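Local structure of protein ten1 (Schizosaccharomyces pombe, 3KF6) at residues B[5-10]-B[21-26]; B[10-15]-B[43-48]; B[28-33]-B[64-69]. The protein is required for telomere maintenance, binding single-stranded telomeric DNA and forming with stn1 a complex that resembles Rpa2-Rpa3. All coordinates share one frame; numbering follows the deposited sequence.

Overall arrangement
From the N terminus, contact 1 (5-10 with 21-26) closes a short loop by laying the brief strand 8-9 parallel to the start of strand 23-34. Contact 2 (10-15 with 43-48) starts at Ile10, which it shares with contact 1, and closes a longer loop by setting the turn inside that first loop against strand 45-50; the two contacts therefore cross. Contact 3 (28-33 with 64-69) closes the 30-residue loop holding strands 37-42 and 45-50 by joining strands 23-34 and 65-74; it follows contact 1 in series and crosses contact 2. Phe26 packs on Ile12, Ile15 and Val47, so contacts 1 and 2 meet inside the curled sheet, and Ile12 also reaches Gly28 of contact 3.

Contact 1 (B[5-10]-B[21-26]); sequences DSAKLI and GQKLRF
Lys23 reaches back along the segment 5-10 to Ala7 and Asp5. Its CG lies anti to the backbone N (chi1 -180°) and the chain bends at its third torsion, so the aliphatic part passes over Ala7, with Lys23 CG 3.7 Å from Ala7 CB, before NZ turns to Asp5. There NZ donates to Asp5 O at 2.9 Å and forms a salt bridge with Asp5 OD1 at 3.1 Å, coming from above the carboxylate plane. The carbonyl of Leu2 is another acceptor for this ammonium, while Arg71 pairs with Asp5 OD2. One water links Asp5 OD2 to Lys23 N, and a second donates to both Ser6 O and Lys23 O. Lys23 O also accepts from Lys8 N at 3.0 Å. Leu24, on the same face as Lys8, brings CD2 to within 3.9 Å of Ile10 CD1, a branched apolar pair suited to the interior. Arg25 N then donates to Lys8 O, and Arg25 O accepts from Ile10 N at 3.0 Å. The Arg25 side chain runs beside Leu9, Arg25 CD 3.9 Å from Leu9 CD1; its guanidinium forms a salt bridge with Glu132 of the stn1 chain, where a long, charged residue is apt. Finally, Phe26 places CB against Ile10 O. Lys8 thus bonds to the residues flanking Leu24, and Arg25 to those flanking Leu9, the pattern of a parallel beta ladder of two bridges, here joining a short N-terminal strand to the sheet of an OB fold.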
ATOM      1  N   ASP B   5       4.721   9.987  -3.564  1.00 19.01           N
ATOM      2  CA  ASP B   5       5.672   8.906  -3.786  1.00 17.04           C
ATOM      3  C   ASP B   5       5.243   7.637  -3.060  1.00 17.50           C
ATOM      4  O   ASP B   5       4.593   7.699  -2.015  1.00 19.62           O
ATOM      5  CB  ASP B   5       7.091   9.334  -3.362  1.00 18.95           C
ATOM      6  CG  ASP B   5       7.152   9.896  -1.941  1.00 19.06           C
ATOM      7  OD1 ASP B   5       6.218  10.600  -1.522  1.00 21.90           O
ATOM      8  OD2 ASP B   5       8.162   9.651  -1.250  1.00 26.03           O
ATOM      9  N   SER B   6       5.593   6.494  -3.641  1.00 15.07           N
ATOM     10  CA  SER B   6       5.256   5.188  -3.081  1.00 15.86           C
ATOM     11  C   SER B   6       6.315   4.765  -2.070  1.00 16.53           C
ATOM     12  O   SER B   6       7.511   4.920  -2.306  1.00 18.16           O
ATOM     13  CB  SER B   6       5.167   4.153  -4.208  1.00 14.36           C
ATOM     14  OG  SER B   6       4.870   2.864  -3.699  1.00 15.51           O
ATOM     15  N   ALA B   7       5.868   4.224  -0.943  1.00 15.17           N
ATOM     16  CA  ALA B   7       6.789   3.790   0.096  1.00 14.84           C
ATOM     17  C   ALA B   7       7.532   2.505  -0.268  1.00 16.26           C
ATOM     18  O   ALA B   7       7.008   1.643  -0.986  1.00 16.76           O
ATOM     19  CB  ALA B   7       6.027   3.600   1.412  1.00 16.65           C
ATOM     20  N   LYS B   8       8.775   2.397   0.196  1.00 15.28           N
ATOM     21  CA  LYS B   8       9.573   1.194  -0.025  1.00 16.85           C
ATOM     22  C   LYS B   8       9.339   0.309   1.189  1.00 16.18           C
ATOM     23  O   LYS B   8       9.620   0.713   2.321  1.00 16.58           O
ATOM     24  CB  LYS B   8      11.066   1.525  -0.118  1.00 20.37           C
ATOM     25  CG  LYS B   8      11.527   1.932  -1.502  1.00 27.87           C
ATOM     26  CD  LYS B   8      13.002   2.313  -1.497  1.00 30.14           C
ATOM     27  CE  LYS B   8      13.895   1.181  -1.008  1.00 32.29           C
ATOM     28  NZ  LYS B   8      15.319   1.634  -0.888  1.00 33.83           N
ATOM     29  N   LEU B   9       8.814  -0.887   0.955  1.00 14.29           N
ATOM     30  CA  LEU B   9       8.541  -1.836   2.027  1.00 15.27           C
ATOM     31  C   LEU B   9       9.838  -2.547   2.384  1.00 16.22           C
ATOM     32  O   LEU B   9      10.373  -3.313   1.581  1.00 16.61           O
ATOM     33  CB  LEU B   9       7.485  -2.840   1.565  1.00 15.53           C
ATOM     34  CG  LEU B   9       7.025  -3.898   2.564  1.00 16.42           C
ATOM     35  CD1 LEU B   9       6.381  -3.232   3.780  1.00 17.39           C
ATOM     36  CD2 LEU B   9       6.031  -4.827   1.869  1.00 18.98           C
ATOM     37  N   ILE B  10      10.331  -2.308   3.597  1.00 15.43           N
ATOM     38  CA  ILE B  10      11.598  -2.896   4.032  1.00 16.11           C
ATOM     39  C   ILE B  10      11.593  -3.356   5.488  1.00 16.55           C
ATOM     40  O   ILE B  10      10.612  -3.195   6.202  1.00 15.41           O
ATOM     41  CB  ILE B  10      12.732  -1.875   3.908  1.00 16.95           C
ATOM     42  CG1 ILE B  10      12.424  -0.667   4.799  1.00 20.06           C
ATOM     43  CG2 ILE B  10      12.889  -1.430   2.463  1.00 20.11           C
ATOM     44  CD1 ILE B  10      13.561   0.336   4.890  1.00 20.24           C
ATOM     45  N   GLY B  21      15.391  11.044   2.845  1.00 29.37           N
ATOM     46  CA  GLY B  21      14.287  11.671   2.138  1.00 28.01           C
ATOM     47  C   GLY B  21      13.361  10.651   1.497  1.00 26.12           C
ATOM     48  O   GLY B  21      12.260  10.970   1.058  1.00 27.63           O
ATOM     49  N   GLN B  22      13.817   9.410   1.454  1.00 25.77           N
ATOM     50  CA  GLN B  22      13.053   8.323   0.861  1.00 24.67           C
ATOM     51  C   GLN B  22      11.922   7.880   1.788  1.00 23.12           C
ATOM     52  O   GLN B  22      12.119   7.750   2.997  1.00 22.35           O
ATOM     53  CB  GLN B  22      14.013   7.172   0.595  1.00 27.90           C
ATOM     54  CG  GLN B  22      13.464   5.974  -0.112  1.00 35.06           C
ATOM     55  CD  GLN B  22      14.568   4.982  -0.390  1.00 38.44           C
ATOM     56  OE1 GLN B  22      15.486   5.260  -1.163  1.00 40.02           O
ATOM     57  NE2 GLN B  22      14.505   3.830   0.260  1.00 40.88           N
ATOM     58  N   LYS B  23      10.734   7.669   1.224  1.00 19.91           N
ATOM     59  CA  LYS B  23       9.595   7.218   2.024  1.00 18.61           C
ATOM     60  C   LYS B  23       9.739   5.719   2.246  1.00 17.41           C
ATOM     61  O   LYS B  23       9.947   4.965   1.302  1.00 15.41           O
ATOM     62  CB  LYS B  23       8.279   7.507   1.313  1.00 16.09           C
ATOM     63  CG  LYS B  23       7.052   7.065   2.113  1.00 17.47           C
ATOM     64  CD  LYS B  23       5.750   7.375   1.379  1.00 16.66           C
ATOM     65  CE  LYS B  23       5.522   8.869   1.226  1.00 20.40           C
ATOM     66  NZ  LYS B  23       4.265   9.176   0.484  1.00 20.10           N
ATOM     67  N   LEU B  24       9.601   5.292   3.500  1.00 17.20           N
ATOM     68  CA  LEU B  24       9.767   3.887   3.850  1.00 15.67           C
ATOM     69  C   LEU B  24       8.602   3.354   4.669  1.00 16.13           C
ATOM     70  O   LEU B  24       7.974   4.097   5.415  1.00 18.26           O
ATOM     71  CB  LEU B  24      11.034   3.708   4.692  1.00 18.22           C
ATOM     72  CG  LEU B  24      12.329   4.366   4.211  1.00 17.48           C
ATOM     73  CD1 LEU B  24      13.388   4.277   5.312  1.00 20.46           C
ATOM     74  CD2 LEU B  24      12.802   3.676   2.941  1.00 18.85           C
ATOM     75  N   ARG B  25       8.318   2.068   4.521  1.00 14.98           N
ATOM     76  CA  ARG B  25       7.281   1.438   5.328  1.00 15.23           C
ATOM     77  C   ARG B  25       7.909   0.222   5.997  1.00 15.90           C
ATOM     78  O   ARG B  25       8.538  -0.606   5.333  1.00 14.88           O
ATOM     79  CB  ARG B  25       6.072   0.998   4.495  1.00 13.08           C
ATOM     80  CG  ARG B  25       5.112   0.181   5.354  1.00 11.44           C
ATOM     81  CD  ARG B  25       3.906  -0.340   4.610  1.00 14.84           C
ATOM     82  NE  ARG B  25       3.244  -1.384   5.390  1.00 15.69           N
ATOM     83  CZ  ARG B  25       2.043  -1.880   5.105  1.00 17.47           C
ATOM     84  NH1 ARG B  25       1.364  -1.425   4.055  1.00 15.61           N
ATOM     85  NH2 ARG B  25       1.525  -2.835   5.866  1.00 19.15           N
ATOM     86  N   PHE B  26       7.752   0.120   7.315  1.00 14.33           N
ATOM     87  CA  PHE B  26       8.316  -1.003   8.049  1.00 14.52           C
ATOM     88  C   PHE B  26       7.555  -1.288   9.335  1.00 14.73           C
ATOM     89  O   PHE B  26       6.787  -0.451   9.821  1.00 14.59           O
ATOM     90  CB  PHE B  26       9.795  -0.743   8.375  1.00 15.45           C
ATOM     91  CG  PHE B  26      10.043   0.550   9.095  1.00 17.15           C
ATOM     92  CD1 PHE B  26      10.246   1.726   8.389  1.00 17.18           C
ATOM     93  CD2 PHE B  26      10.060   0.591  10.487  1.00 17.25           C
ATOM     94  CE1 PHE B  26      10.465   2.935   9.057  1.00 18.34           C
ATOM     95  CE2 PHE B  26      10.274   1.794  11.164  1.00 18.75           C
ATOM     96  CZ  PHE B  26      10.476   2.964  10.447  1.00 18.45           C
TER
HETATM   97  O   HOH W   1      10.420   8.275  -1.645  1.00 27.75           O
HETATM   98  O   HOH W   2      10.315   5.179  -1.474  1.00 32.34           O

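Contact 2 (B[10-15]-B[43-48]); sequences IFINQI and GSSSVT
Ile12 lays its CG2 methyl over the backbone of strand 45-48, 3.7 Å from Ser46 C and 3.6 Å from Ser45 OG. This methyl is anti to the backbone N because chi1 is -74°, an orientation that leaves the other branch to run on through CG1 to CD1, which meets Val47 CG1 at 4.0 Å. One beta-branched residue thus covers both a peptide and a side chain. Ile15, three residues further along, crosses Val47 at about a right angle and brings its CD1 to 3.7 Å from Val47 CG2. Val47 therefore receives the two isoleucines on a compact, branched side chain that suits a strand, while its CG1 also packs against Phe26. At the more exposed end, Asn13 and Ser45 touch through their CB atoms, 3.8 Å apart. Small Ser45 allows the turn to come close here, and its hydroxyl is engaged by the carbonyl of Asp42.

The turn itself is held from within. Gln14 N donates to Phe11 O and Ile15 N to Ile12 O, while Gln14 OE1 accepts from Phe11 N at 2.8 Å and also from Gln102 of helix 91-103. These bonds present Ile12 and Ile15 together toward the strand. With no hydrogen bond crossing between the two segments, their association rests on dispersion and the burial of apolar surface, and the hydrogen bonds within 10-15 shape the turn.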
ATOM      1  N   ILE B  10      10.331  -2.308   3.597  1.00 15.43           N
ATOM      2  CA  ILE B  10      11.598  -2.896   4.032  1.00 16.11           C
ATOM      3  C   ILE B  10      11.593  -3.356   5.488  1.00 16.55           C
ATOM      4  O   ILE B  10      10.612  -3.195   6.202  1.00 15.41           O
ATOM      5  CB  ILE B  10      12.732  -1.875   3.908  1.00 16.95           C
ATOM      6  CG1 ILE B  10      12.424  -0.667   4.799  1.00 20.06           C
ATOM      7  CG2 ILE B  10      12.889  -1.430   2.463  1.00 20.11           C
ATOM      8  CD1 ILE B  10      13.561   0.336   4.890  1.00 20.24           C
ATOM      9  N   PHE B  11      12.713  -3.933   5.915  1.00 16.90           N
ATOM     10  CA  PHE B  11      12.870  -4.354   7.298  1.00 17.95           C
ATOM     11  C   PHE B  11      13.646  -3.230   7.963  1.00 17.88           C
ATOM     12  O   PHE B  11      14.317  -2.452   7.285  1.00 17.71           O
ATOM     13  CB  PHE B  11      13.692  -5.645   7.402  1.00 20.55           C
ATOM     14  CG  PHE B  11      13.030  -6.837   6.789  1.00 20.70           C
ATOM     15  CD1 PHE B  11      13.432  -7.302   5.542  1.00 22.69           C
ATOM     16  CD2 PHE B  11      12.000  -7.492   7.452  1.00 23.05           C
ATOM     17  CE1 PHE B  11      12.813  -8.409   4.963  1.00 23.49           C
ATOM     18  CE2 PHE B  11      11.375  -8.598   6.882  1.00 22.89           C
ATOM     19  CZ  PHE B  11      11.786  -9.058   5.634  1.00 22.64           C
ATOM     20  N   ILE B  12      13.554  -3.132   9.284  1.00 18.01           N
ATOM     21  CA  ILE B  12      14.277  -2.086   9.985  1.00 19.03           C
ATOM     22  C   ILE B  12      15.775  -2.188   9.711  1.00 20.28           C
ATOM     23  O   ILE B  12      16.453  -1.169   9.565  1.00 20.50           O
ATOM     24  CB  ILE B  12      14.003  -2.147  11.502  1.00 18.68           C
ATOM     25  CG1 ILE B  12      12.590  -1.614  11.775  1.00 17.37           C
ATOM     26  CG2 ILE B  12      15.052  -1.332  12.268  1.00 20.54           C
ATOM     27  CD1 ILE B  12      12.183  -1.655  13.234  1.00 19.44           C
ATOM     28  N   ASN B  13      16.285  -3.413   9.617  1.00 22.06           N
ATOM     29  CA  ASN B  13      17.706  -3.619   9.362  1.00 25.21           C
ATOM     30  C   ASN B  13      18.167  -3.119   7.991  1.00 24.91           C
ATOM     31  O   ASN B  13      19.365  -3.130   7.701  1.00 26.43           O
ATOM     32  CB  ASN B  13      18.071  -5.103   9.518  1.00 26.33           C
ATOM     33  CG  ASN B  13      17.369  -5.995   8.514  1.00 28.67           C
ATOM     34  OD1 ASN B  13      17.448  -5.773   7.306  1.00 29.90           O
ATOM     35  ND2 ASN B  13      16.685  -7.023   9.010  1.00 31.49           N
ATOM     36  N   GLN B  14      17.230  -2.682   7.152  1.00 24.38           N
ATOM     37  CA  GLN B  14      17.575  -2.186   5.819  1.00 22.69           C
ATOM     38  C   GLN B  14      17.457  -0.671   5.710  1.00 24.06           C
ATOM     39  O   GLN B  14      17.792  -0.086   4.683  1.00 24.21           O
ATOM     40  CB  GLN B  14      16.673  -2.819   4.752  1.00 23.03           C
ATOM     41  CG  GLN B  14      16.722  -4.332   4.686  1.00 23.03           C
ATOM     42  CD  GLN B  14      15.699  -4.887   3.713  1.00 25.77           C
ATOM     43  OE1 GLN B  14      14.510  -4.577   3.807  1.00 24.27           O
ATOM     44  NE2 GLN B  14      16.156  -5.710   2.772  1.00 23.47           N
ATOM     45  N   ILE B  15      16.973  -0.029   6.766  1.00 24.16           N
ATOM     46  CA  ILE B  15      16.805   1.415   6.735  1.00 23.40           C
ATOM     47  C   ILE B  15      18.091   2.162   6.388  1.00 25.73           C
ATOM     48  O   ILE B  15      18.061   3.124   5.623  1.00 23.09           O
ATOM     49  CB  ILE B  15      16.250   1.935   8.078  1.00 23.62           C
ATOM     50  CG1 ILE B  15      14.825   1.406   8.271  1.00 23.90           C
ATOM     51  CG2 ILE B  15      16.252   3.455   8.095  1.00 24.16           C
ATOM     52  CD1 ILE B  15      14.209   1.742   9.617  1.00 21.99           C
ATOM     53  N   GLY B  43      14.569  -7.673  16.175  1.00 26.13           N
ATOM     54  CA  GLY B  43      15.736  -8.514  16.353  1.00 28.47           C
ATOM     55  C   GLY B  43      16.848  -7.661  16.937  1.00 29.21           C
ATOM     56  O   GLY B  43      16.649  -6.974  17.942  1.00 28.87           O
ATOM     57  N   SER B  44      18.016  -7.689  16.304  1.00 30.88           N
ATOM     58  CA  SER B  44      19.155  -6.913  16.774  1.00 32.59           C
ATOM     59  C   SER B  44      19.206  -5.510  16.168  1.00 32.35           C
ATOM     60  O   SER B  44      20.090  -4.719  16.498  1.00 34.13           O
ATOM     61  CB  SER B  44      20.455  -7.659  16.463  1.00 33.21           C
ATOM     62  OG  SER B  44      20.539  -7.976  15.085  1.00 33.06           O
ATOM     63  N   SER B  45      18.258  -5.197  15.286  1.00 31.63           N
ATOM     64  CA  SER B  45      18.229  -3.883  14.647  1.00 29.71           C
ATOM     65  C   SER B  45      17.287  -2.924  15.353  1.00 28.11           C
ATOM     66  O   SER B  45      16.365  -3.340  16.049  1.00 28.98           O
ATOM     67  CB  SER B  45      17.794  -3.999  13.188  1.00 31.16           C
ATOM     68  OG  SER B  45      16.494  -4.557  13.086  1.00 36.89           O
ATOM     69  N   SER B  46      17.523  -1.636  15.160  1.00 26.10           N
ATOM     70  CA  SER B  46      16.689  -0.619  15.773  1.00 25.72           C
ATOM     71  C   SER B  46      16.684   0.660  14.953  1.00 23.98           C
ATOM     72  O   SER B  46      17.533   0.868  14.082  1.00 24.95           O
ATOM     73  CB  SER B  46      17.177  -0.316  17.192  1.00 27.37           C
ATOM     74  OG  SER B  46      18.491   0.203  17.171  1.00 32.19           O
ATOM     75  N   VAL B  47      15.707   1.510  15.229  1.00 21.36           N
ATOM     76  CA  VAL B  47      15.591   2.781  14.536  1.00 21.96           C
ATOM     77  C   VAL B  47      14.885   3.776  15.439  1.00 23.11           C
ATOM     78  O   VAL B  47      13.995   3.410  16.212  1.00 22.34           O
ATOM     79  CB  VAL B  47      14.796   2.642  13.207  1.00 21.49           C
ATOM     80  CG1 VAL B  47      13.399   2.142  13.483  1.00 20.93           C
ATOM     81  CG2 VAL B  47      14.742   3.980  12.484  1.00 21.98           C
ATOM     82  N   THR B  48      15.306   5.029  15.353  1.00 23.28           N
ATOM     83  CA  THR B  48      14.709   6.094  16.138  1.00 24.96           C
ATOM     84  C   THR B  48      13.668   6.781  15.262  1.00 25.11           C
ATOM     85  O   THR B  48      13.980   7.267  14.173  1.00 25.21           O
ATOM     86  CB  THR B  48      15.778   7.107  16.586  1.00 27.09           C
ATOM     87  OG1 THR B  48      16.610   6.502  17.581  1.00 30.03           O
ATOM     88  CG2 THR B  48      15.129   8.362  17.153  1.00 30.69           C
TER

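Contact 3 (B[28-33]-B[64-69]); sequences GCVQSY and EWLNIV
Cys29 stands over one face of the Trp65 indole. Its CB lies 3.5 Å from the centroid of the six-membered ring, 11° off the normal, in a CH-pi contact. SG, anti to the backbone N (chi1 -174°), is carried over the five-membered ring, 4.1 Å from that centroid, making a sulfur-aromatic contact. Cysteine is small enough to sit close to the plane, with CB over one ring and a polarisable sulfur over the other. Trp65 CE3 also lies 3.4 Å from Gly28 C, and with no side chain on this glycine Ile12 can pack against its CA. The pairing beneath is antiparallel: Cys29 and Trp65 form a non-hydrogen-bonded pair, their side chains sharing a face, and Gly28 and Leu66 a hydrogen-bonded one. Such pairing of strands 23-34 and 65-74 belongs to the curved sheet of the OB fold, and the axes of strands 28-33 and 65-69 run 121° apart. Gly28 N donates to Leu66 O, and Leu66 N returns the bond to Gly28 O at 2.9 Å. Val30 N donates to Glu64 O just beyond the ladder. The Val30 and Leu66 side chains cross at a slant, Val30 CG2 lying 3.7 Å from Leu66 CD1 and against Glu64 CG; the Glu64 carboxylate turns to Gln61 N.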
ATOM      1  N   GLY B  28       7.839  -2.504  13.392  1.00 16.22           N
ATOM      2  CA  GLY B  28       8.798  -2.486  14.481  1.00 17.79           C
ATOM      3  C   GLY B  28       8.148  -2.711  15.829  1.00 19.34           C
ATOM      4  O   GLY B  28       6.946  -2.484  15.999  1.00 17.40           O
ATOM      5  N   CYS B  29       8.956  -3.153  16.789  1.00 18.61           N
ATOM      6  CA  CYS B  29       8.488  -3.432  18.140  1.00 19.31           C
ATOM      7  C   CYS B  29       8.896  -2.298  19.083  1.00 19.42           C
ATOM      8  O   CYS B  29      10.067  -1.911  19.131  1.00 17.57           O
ATOM      9  CB  CYS B  29       9.087  -4.758  18.606  1.00 22.19           C
ATOM     10  SG  CYS B  29       8.474  -5.317  20.186  1.00 26.15           S
ATOM     11  N   VAL B  30       7.934  -1.775  19.840  1.00 18.17           N
ATOM     12  CA  VAL B  30       8.218  -0.662  20.741  1.00 19.57           C
ATOM     13  C   VAL B  30       9.186  -0.995  21.868  1.00 20.58           C
ATOM     14  O   VAL B  30       8.930  -1.878  22.687  1.00 21.34           O
ATOM     15  CB  VAL B  30       6.919  -0.090  21.355  1.00 20.01           C
ATOM     16  CG1 VAL B  30       7.250   1.059  22.297  1.00 20.93           C
ATOM     17  CG2 VAL B  30       6.001   0.405  20.251  1.00 19.85           C
ATOM     18  N   GLN B  31      10.308  -0.285  21.900  1.00 20.27           N
ATOM     19  CA  GLN B  31      11.305  -0.491  22.945  1.00 24.20           C
ATOM     20  C   GLN B  31      11.173   0.625  23.977  1.00 25.58           C
ATOM     21  O   GLN B  31      11.329   0.396  25.180  1.00 26.01           O
ATOM     22  CB  GLN B  31      12.716  -0.487  22.353  1.00 26.46           C
ATOM     23  CG  GLN B  31      13.818  -0.735  23.382  1.00 32.63           C
ATOM     24  CD  GLN B  31      13.591  -2.006  24.180  1.00 36.27           C
ATOM     25  OE1 GLN B  31      13.347  -3.075  23.616  1.00 39.87           O
ATOM     26  NE2 GLN B  31      13.677  -1.897  25.502  1.00 38.44           N
ATOM     27  N   SER B  32      10.885   1.832  23.497  1.00 26.46           N
ATOM     28  CA  SER B  32      10.724   2.990  24.370  1.00 30.76           C
ATOM     29  C   SER B  32      10.054   4.150  23.636  1.00 32.89           C
ATOM     30  O   SER B  32      10.083   4.224  22.407  1.00 31.57           O
ATOM     31  CB  SER B  32      12.083   3.437  24.913  1.00 30.47           C
ATOM     32  OG  SER B  32      12.941   3.844  23.863  1.00 32.90           O
ATOM     33  N   TYR B  33       9.459   5.059  24.400  1.00 34.97           N
ATOM     34  CA  TYR B  33       8.765   6.209  23.835  1.00 37.51           C
ATOM     35  C   TYR B  33       8.939   7.406  24.766  1.00 40.00           C
ATOM     36  O   TYR B  33       8.207   7.549  25.749  1.00 41.19           O
ATOM     37  CB  TYR B  33       7.284   5.852  23.661  1.00 38.29           C
ATOM     38  CG  TYR B  33       6.386   6.954  23.143  1.00 40.49           C
ATOM     39  CD1 TYR B  33       6.755   7.730  22.045  1.00 41.29           C
ATOM     40  CD2 TYR B  33       5.134   7.181  23.719  1.00 41.18           C
ATOM     41  CE1 TYR B  33       5.897   8.703  21.531  1.00 42.39           C
ATOM     42  CE2 TYR B  33       4.270   8.148  23.211  1.00 42.67           C
ATOM     43  CZ  TYR B  33       4.657   8.906  22.118  1.00 42.86           C
ATOM     44  OH  TYR B  33       3.804   9.860  21.607  1.00 44.61           O
ATOM     45  N   GLU B  64       4.782  -3.646  21.913  1.00 24.04           N
ATOM     46  CA  GLU B  64       3.711  -3.836  20.943  1.00 22.26           C
ATOM     47  C   GLU B  64       4.282  -3.542  19.557  1.00 21.50           C
ATOM     48  O   GLU B  64       5.266  -2.804  19.421  1.00 20.37           O
ATOM     49  CB  GLU B  64       2.511  -2.934  21.235  1.00 22.43           C
ATOM     50  CG  GLU B  64       2.668  -1.472  20.875  1.00 25.33           C
ATOM     51  CD  GLU B  64       1.336  -0.749  20.933  1.00 27.58           C
ATOM     52  OE1 GLU B  64       0.459  -1.078  20.110  1.00 28.33           O
ATOM     53  OE2 GLU B  64       1.156   0.132  21.799  1.00 27.67           O
ATOM     54  N   TRP B  65       3.676  -4.133  18.534  1.00 19.87           N
ATOM     55  CA  TRP B  65       4.153  -3.952  17.171  1.00 18.74           C
ATOM     56  C   TRP B  65       3.382  -2.887  16.405  1.00 18.15           C
ATOM     57  O   TRP B  65       2.150  -2.843  16.443  1.00 17.31           O
ATOM     58  CB  TRP B  65       4.116  -5.288  16.426  1.00 19.43           C
ATOM     59  CG  TRP B  65       5.175  -6.250  16.913  1.00 21.02           C
ATOM     60  CD1 TRP B  65       5.103  -7.083  17.993  1.00 22.48           C
ATOM     61  CD2 TRP B  65       6.476  -6.440  16.346  1.00 21.83           C
ATOM     62  NE1 TRP B  65       6.281  -7.781  18.134  1.00 23.09           N
ATOM     63  CE2 TRP B  65       7.141  -7.403  17.135  1.00 22.54           C
ATOM     64  CE3 TRP B  65       7.146  -5.885  15.246  1.00 20.87           C
ATOM     65  CZ2 TRP B  65       8.447  -7.825  16.860  1.00 23.45           C
ATOM     66  CZ3 TRP B  65       8.445  -6.303  14.972  1.00 22.80           C
ATOM     67  CH2 TRP B  65       9.081  -7.266  15.778  1.00 21.60           C
ATOM     68  N   LEU B  66       4.126  -2.034  15.706  1.00 16.02           N
ATOM     69  CA  LEU B  66       3.541  -0.937  14.942  1.00 14.88           C
ATOM     70  C   LEU B  66       3.988  -0.909  13.490  1.00 14.12           C
ATOM     71  O   LEU B  66       5.128  -1.254  13.183  1.00 15.73           O
ATOM     72  CB  LEU B  66       3.948   0.401  15.564  1.00 16.95           C
ATOM     73  CG  LEU B  66       3.570   0.670  17.020  1.00 16.85           C
ATOM     74  CD1 LEU B  66       4.171   2.004  17.454  1.00 18.84           C
ATOM     75  CD2 LEU B  66       2.051   0.688  17.157  1.00 18.49           C
ATOM     76  N   ASN B  67       3.078  -0.508  12.607  1.00 13.93           N
ATOM     77  CA  ASN B  67       3.407  -0.343  11.189  1.00 15.63           C
ATOM     78  C   ASN B  67       3.723   1.144  11.065  1.00 16.46           C
ATOM     79  O   ASN B  67       2.976   1.988  11.565  1.00 15.61           O
ATOM     80  CB  ASN B  67       2.224  -0.682  10.280  1.00 17.59           C
ATOM     81  CG  ASN B  67       2.088  -2.165  10.021  1.00 20.95           C
ATOM     82  OD1 ASN B  67       3.069  -2.854   9.733  1.00 23.68           O
ATOM     83  ND2 ASN B  67       0.863  -2.665  10.106  1.00 24.50           N
ATOM     84  N   ILE B  68       4.819   1.460  10.388  1.00 14.84           N
ATOM     85  CA  ILE B  68       5.259   2.838  10.233  1.00 16.05           C
ATOM     86  C   ILE B  68       5.474   3.225   8.778  1.00 14.68           C
ATOM     87  O   ILE B  68       6.019   2.448   8.007  1.00 15.39           O
ATOM     88  CB  ILE B  68       6.629   3.062  10.942  1.00 15.59           C
ATOM     89  CG1 ILE B  68       6.498   2.818  12.447  1.00 17.26           C
ATOM     90  CG2 ILE B  68       7.151   4.472  10.673  1.00 18.66           C
ATOM     91  CD1 ILE B  68       5.637   3.827  13.159  1.00 19.20           C
ATOM     92  N   VAL B  69       5.013   4.415   8.414  1.00 15.56           N
ATOM     93  CA  VAL B  69       5.279   4.965   7.091  1.00 14.79           C
ATOM     94  C   VAL B  69       5.924   6.298   7.430  1.00 16.89           C
ATOM     95  O   VAL B  69       5.361   7.086   8.189  1.00 18.52           O
ATOM     96  CB  VAL B  69       4.016   5.225   6.253  1.00 15.00           C
ATOM     97  CG1 VAL B  69       4.414   5.950   4.953  1.00 16.44           C
ATOM     98  CG2 VAL B  69       3.335   3.915   5.916  1.00 15.69           C
TER